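Local coordinates for 178aa long hypothetical molybdenum cofactor biosynthesis protein B (Sulfolobus tokodaii, PDB 3IWT), which probably takes part in molybdenum cofactor biosynthesis as a MoaB-type protein with a molybdopterin-binding fold, at residues V62-T74 and P95-F107. Residues are numbered along the deposited sequence; the frame is centred on the assembly and turned at random. Where two conformers were deposited one is given.
Sequences VPDDKIKILKAFT and PTDITVETIRKLF
Water 1 is gripped by three groups from the two segments: it donates to Asp-64 OD1 at 2.8 Å, takes the N-H of Ile-98 and donates to Thr-99 OG1, a hydroxyl that also bonds Gly-89 O. Water 2 links Asp-64 OD2 with Asp-97 OD1 and with Thr-96 OG1, itself also bonded to Ser-94 OG. A third water joins the carbonyls of Asp-64 and Thr-96; Thr-96 O lies 3.3 Å from Asp-64 CB. Next comes Ile-98: with CG1 set between backbone N and carbonyl carbon (chi1 63°), its CD1 sits 3.5 Å from Lys-66 N, at the start of helix 66-77, and its CG1 meets Ile-69 CD1. One turn on, Thr-102 divides its branches. Its OG1 donates to Ile-98 O at 2.7 Å, from above the carbonyl plane, and its backbone N-H goes to the same oxygen; this double grip fixes the rotation. Chi1 of -60° leaves CG2 anti to the backbone N, 3.6 Å from Leu-70 CD2, a methyl that also touches Leu-106 CD1. Farther along, Ile-103 lies over one face of the Phe-73 ring, its CG1 3.9 Å from the centroid in a CH-pi contact. An alanine in place of Phe-73 would probably leave Ile-103 CG1 and CD1 without that face and open a gap beside strands 17-23 and 84-88. Lys-66 NZ hydrogen-bonds Leu-106 O of a neighbouring subunit and forms a salt bridge with Asp-108 of that subunit. Between the two segments, waters thus carry the polar link near the helices' N-terminal ends, and apolar and CH-pi contacts the rest.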
loop_
_atom_site.group_PDB
_atom_site.type_symbol
_atom_site.label_atom_id
_atom_site.label_comp_id
_atom_site.label_asym_id
_atom_site.label_seq_id
_atom_site.Cartn_x
_atom_site.Cartn_y
_atom_site.Cartn_z
ATOM N N VAL A 62 9.450 -3.788 -27.866
ATOM C CA VAL A 62 10.298 -4.237 -26.757
ATOM C C VAL A 62 9.847 -5.632 -26.304
ATOM O O VAL A 62 8.687 -6.002 -26.523
ATOM C CB VAL A 62 10.283 -3.228 -25.576
ATOM C CG1 VAL A 62 10.984 -1.894 -25.986
ATOM C CG2 VAL A 62 8.864 -2.978 -25.035
ATOM N N PRO A 63 10.741 -6.397 -25.655
ATOM C CA PRO A 63 10.359 -7.679 -25.077
ATOM C C PRO A 63 9.772 -7.517 -23.658
ATOM O O PRO A 63 9.680 -6.383 -23.151
ATOM C CB PRO A 63 11.694 -8.415 -25.019
ATOM C CG PRO A 63 12.655 -7.371 -24.667
ATOM C CD PRO A 63 12.157 -6.097 -25.362
ATOM N N ASP A 64 9.424 -8.633 -23.014
ATOM C CA ASP A 64 8.966 -8.649 -21.617
ATOM C C ASP A 64 10.137 -8.484 -20.642
ATOM O O ASP A 64 10.485 -9.399 -19.893
ATOM C CB ASP A 64 8.249 -9.972 -21.281
ATOM C CG ASP A 64 6.988 -10.188 -22.081
ATOM O OD1 ASP A 64 6.226 -9.225 -22.307
ATOM O OD2 ASP A 64 6.746 -11.357 -22.452
ATOM N N ASP A 65 10.722 -7.298 -20.631
ATOM C CA ASP A 65 11.889 -7.006 -19.800
ATOM C C ASP A 65 11.619 -5.671 -19.145
ATOM O O ASP A 65 11.284 -4.702 -19.852
ATOM C CB ASP A 65 13.152 -6.941 -20.649
ATOM C CG ASP A 65 14.368 -6.489 -19.842
ATOM O OD1 ASP A 65 14.945 -7.305 -19.133
ATOM O OD2 ASP A 65 14.725 -5.309 -19.883
ATOM N N LYS A 66 11.737 -5.629 -17.813
ATOM C CA LYS A 66 11.329 -4.462 -17.018
ATOM C C LYS A 66 12.024 -3.190 -17.505
ATOM O O LYS A 66 11.382 -2.187 -17.771
ATOM C CB LYS A 66 11.601 -4.714 -15.521
ATOM C CG LYS A 66 11.375 -3.511 -14.613
ATOM C CD LYS A 66 11.398 -3.837 -13.120
ATOM C CE LYS A 66 11.256 -2.550 -12.288
ATOM N NZ LYS A 66 11.132 -2.812 -10.821
ATOM N N ILE A 67 13.349 -3.240 -17.593
ATOM C CA ILE A 67 14.147 -2.069 -17.977
ATOM C C ILE A 67 13.816 -1.606 -19.382
ATOM O O ILE A 67 13.664 -0.409 -19.623
ATOM C CB ILE A 67 15.674 -2.327 -17.876
ATOM C CG1 ILE A 67 16.084 -2.638 -16.435
ATOM C CG2 ILE A 67 16.465 -1.114 -18.373
ATOM C CD1 ILE A 67 15.812 -1.534 -15.479
ATOM N N LYS A 68 13.705 -2.548 -20.319
ATOM C CA LYS A 68 13.358 -2.202 -21.696
ATOM C C LYS A 68 11.965 -1.589 -21.832
ATOM O O LYS A 68 11.753 -0.694 -22.639
ATOM C CB LYS A 68 13.539 -3.404 -22.627
ATOM C CG LYS A 68 15.023 -3.758 -22.858
ATOM C CD LYS A 68 15.134 -4.935 -23.785
ATOM C CE LYS A 68 16.473 -5.069 -24.426
ATOM N NZ LYS A 68 17.584 -5.138 -23.511
ATOM N N ILE A 69 11.029 -2.056 -21.012
ATOM C CA ILE A 69 9.668 -1.546 -21.026
ATOM C C ILE A 69 9.649 -0.141 -20.419
ATOM O O ILE A 69 9.065 0.784 -20.999
ATOM C CB ILE A 69 8.712 -2.484 -20.248
ATOM C CG1 ILE A 69 8.400 -3.761 -21.044
ATOM C CG2 ILE A 69 7.408 -1.762 -19.886
ATOM C CD1 ILE A 69 7.667 -4.834 -20.166
ATOM N N LEU A 70 10.358 0.050 -19.302
ATOM C CA LEU A 70 10.485 1.392 -18.722
ATOM C C LEU A 70 11.092 2.396 -19.709
ATOM O O LEU A 70 10.580 3.499 -19.872
ATOM C CB LEU A 70 11.329 1.366 -17.437
ATOM C CG LEU A 70 10.791 0.664 -16.189
ATOM C CD1 LEU A 70 11.922 0.497 -15.112
ATOM C CD2 LEU A 70 9.558 1.427 -15.637
ATOM N N LYS A 71 12.178 2.013 -20.374
ATOM C CA LYS A 71 12.821 2.887 -21.352
ATOM C C LYS A 71 11.887 3.241 -22.520
ATOM O O LYS A 71 11.865 4.385 -22.952
ATOM C CB LYS A 71 14.076 2.250 -21.923
ATOM C CG LYS A 71 14.790 3.202 -22.849
ATOM C CD LYS A 71 15.732 2.515 -23.807
ATOM C CE LYS A 71 16.289 3.529 -24.890
ATOM N NZ LYS A 71 16.504 4.907 -24.336
ATOM N N ALA A 72 11.130 2.270 -23.028
ATOM C CA ALA A 72 10.141 2.540 -24.100
ATOM C C ALA A 72 9.103 3.582 -23.654
ATOM O O ALA A 72 8.804 4.513 -24.371
ATOM C CB ALA A 72 9.442 1.248 -24.555
ATOM N N PHE A 73 8.599 3.453 -22.433
ATOM C CA PHE A 73 7.638 4.420 -21.911
ATOM C C PHE A 73 8.210 5.797 -21.608
ATOM O O PHE A 73 7.576 6.796 -21.931
ATOM C CB PHE A 73 6.890 3.846 -20.695
ATOM C CG PHE A 73 5.734 2.943 -21.075
ATOM C CD1 PHE A 73 5.946 1.604 -21.360
ATOM C CD2 PHE A 73 4.432 3.429 -21.133
ATOM C CE1 PHE A 73 4.873 0.757 -21.724
ATOM C CE2 PHE A 73 3.360 2.581 -21.470
ATOM C CZ PHE A 73 3.596 1.245 -21.764
ATOM N N THR A 74 9.386 5.856 -20.988
ATOM C CA THR A 74 10.024 7.155 -20.701
ATOM C C THR A 74 10.432 7.897 -21.973
ATOM O O THR A 74 10.312 9.124 -22.036
ATOM C CB THR A 74 11.210 7.043 -19.685
ATOM O OG1 THR A 74 12.223 6.149 -20.178
ATOM C CG2 THR A 74 10.689 6.570 -18.368
ATOM N N PRO A 95 3.640 -16.135 -16.660
ATOM C CA PRO A 95 4.724 -15.829 -15.763
ATOM C C PRO A 95 5.562 -14.654 -16.259
ATOM O O PRO A 95 6.094 -13.903 -15.453
ATOM C CB PRO A 95 5.546 -17.121 -15.762
ATOM C CG PRO A 95 4.596 -18.155 -16.059
ATOM C CD PRO A 95 3.617 -17.564 -17.014
ATOM N N THR A 96 5.598 -14.444 -17.577
ATOM C CA THR A 96 6.449 -13.401 -18.148
ATOM C C THR A 96 5.719 -12.088 -18.433
ATOM O O THR A 96 6.355 -11.138 -18.860
ATOM C CB THR A 96 7.158 -13.928 -19.408
ATOM O OG1 THR A 96 6.205 -14.537 -20.289
ATOM C CG2 THR A 96 8.208 -14.944 -19.018
ATOM N N ASP A 97 4.401 -12.043 -18.199
ATOM C CA ASP A 97 3.605 -10.807 -18.319
ATOM C C ASP A 97 3.887 -9.846 -17.148
ATOM O O ASP A 97 3.464 -10.110 -16.001
ATOM C CB ASP A 97 2.110 -11.109 -18.334
ATOM C CG ASP A 97 1.625 -11.701 -19.653
ATOM O OD1 ASP A 97 2.383 -11.766 -20.638
ATOM O OD2 ASP A 97 0.458 -12.149 -19.657
ATOM N N ILE A 98 4.567 -8.730 -17.439
ATOM C CA ILE A 98 4.986 -7.775 -16.405
ATOM C C ILE A 98 4.656 -6.289 -16.725
ATOM O O ILE A 98 5.067 -5.379 -16.002
ATOM C CB ILE A 98 6.502 -7.922 -16.108
ATOM C CG1 ILE A 98 7.355 -7.574 -17.344
ATOM C CG2 ILE A 98 6.854 -9.314 -15.563
ATOM C CD1 ILE A 98 8.806 -7.253 -16.948
ATOM N N THR A 99 3.876 -6.050 -17.766
ATOM C CA THR A 99 3.621 -4.688 -18.240
ATOM C C THR A 99 2.918 -3.834 -17.172
ATOM O O THR A 99 3.353 -2.715 -16.865
ATOM C CB THR A 99 2.758 -4.712 -19.506
ATOM O OG1 THR A 99 3.427 -5.434 -20.556
ATOM C CG2 THR A 99 2.437 -3.281 -19.979
ATOM N N VAL A 100 1.865 -4.384 -16.577
ATOM C CA VAL A 100 1.056 -3.664 -15.575
ATOM C C VAL A 100 1.845 -3.408 -14.295
ATOM O O VAL A 100 1.815 -2.324 -13.746
ATOM C CB VAL A 100 -0.286 -4.401 -15.279
ATOM C CG1 VAL A 100 -1.073 -3.685 -14.190
ATOM C CG2 VAL A 100 -1.116 -4.491 -16.590
ATOM N N GLU A 101 2.583 -4.409 -13.859
ATOM C CA GLU A 101 3.369 -4.322 -12.657
ATOM C C GLU A 101 4.533 -3.349 -12.838
ATOM O O GLU A 101 5.020 -2.748 -11.875
ATOM C CB GLU A 101 3.918 -5.696 -12.306
ATOM C CG GLU A 101 2.862 -6.720 -11.914
ATOM C CD GLU A 101 1.946 -7.147 -13.056
ATOM O OE1 GLU A 101 2.397 -7.283 -14.243
ATOM O OE2 GLU A 101 0.740 -7.345 -12.746
ATOM N N THR A 102 4.999 -3.198 -14.074
ATOM C CA THR A 102 6.071 -2.283 -14.378
ATOM C C THR A 102 5.564 -0.820 -14.481
ATOM O O THR A 102 6.173 0.092 -13.913
ATOM C CB THR A 102 6.793 -2.700 -15.683
ATOM O OG1 THR A 102 7.320 -4.018 -15.514
ATOM C CG2 THR A 102 7.906 -1.721 -16.029
ATOM N N ILE A 103 4.478 -0.593 -15.219
ATOM C CA ILE A 103 4.068 0.769 -15.560
ATOM C C ILE A 103 3.025 1.392 -14.649
ATOM O O ILE A 103 3.037 2.608 -14.418
ATOM C CB ILE A 103 3.622 0.840 -17.056
ATOM C CG1 ILE A 103 4.800 0.421 -17.945
ATOM C CG2 ILE A 103 3.050 2.223 -17.438
ATOM C CD1 ILE A 103 6.060 1.285 -17.848
ATOM N N ARG A 104 2.108 0.574 -14.125
ATOM C CA ARG A 104 0.973 1.108 -13.391
ATOM C C ARG A 104 1.422 1.913 -12.199
ATOM O O ARG A 104 0.790 2.903 -11.834
ATOM C CB ARG A 104 -0.011 -0.027 -12.978
ATOM C CG ARG A 104 -1.285 0.467 -12.327
ATOM C CD ARG A 104 -2.297 -0.665 -12.234
ATOM N NE ARG A 104 -1.750 -1.720 -11.413
ATOM C CZ ARG A 104 -2.370 -2.894 -11.232
ATOM N NH1 ARG A 104 -3.519 -3.131 -11.813
ATOM N NH2 ARG A 104 -1.828 -3.804 -10.466
ATOM N N LYS A 105 2.563 1.532 -11.635
ATOM C CA LYS A 105 3.149 2.197 -10.505
ATOM C C LYS A 105 3.532 3.640 -10.782
ATOM O O LYS A 105 3.555 4.460 -9.841
ATOM C CB LYS A 105 4.434 1.453 -10.041
ATOM C CG LYS A 105 4.146 0.360 -9.113
ATOM C CD LYS A 105 5.398 -0.335 -8.634
ATOM C CE LYS A 105 5.362 -1.836 -8.974
ATOM N NZ LYS A 105 6.788 -2.295 -9.350
ATOM N N LEU A 106 3.838 3.932 -12.044
ATOM C CA LEU A 106 4.306 5.236 -12.468
ATOM C C LEU A 106 3.213 6.284 -12.682
ATOM O O LEU A 106 3.502 7.476 -12.864
ATOM C CB LEU A 106 5.096 5.103 -13.754
ATOM C CG LEU A 106 6.194 4.021 -13.735
ATOM C CD1 LEU A 106 6.950 4.192 -15.047
ATOM C CD2 LEU A 106 7.117 4.074 -12.542
ATOM N N PHE A 107 1.968 5.843 -12.698
ATOM C CA PHE A 107 0.852 6.744 -12.923
ATOM C C PHE A 107 0.811 7.793 -11.820
ATOM O O PHE A 107 0.979 7.470 -10.639
ATOM C CB PHE A 107 -0.487 5.963 -12.973
ATOM C CG PHE A 107 -0.619 4.990 -14.126
ATOM C CD1 PHE A 107 0.082 5.153 -15.306
ATOM C CD2 PHE A 107 -1.531 3.920 -14.046
ATOM C CE1 PHE A 107 -0.073 4.270 -16.385
ATOM C CE2 PHE A 107 -1.710 3.026 -15.151
ATOM C CZ PHE A 107 -0.966 3.214 -16.303
HETATM O O HOH W 1 5.260 -7.810 -20.110
HETATM O O HOH W 2 4.521 -12.707 -21.600
HETATM O O HOH W 3 9.075 -11.159 -18.166
#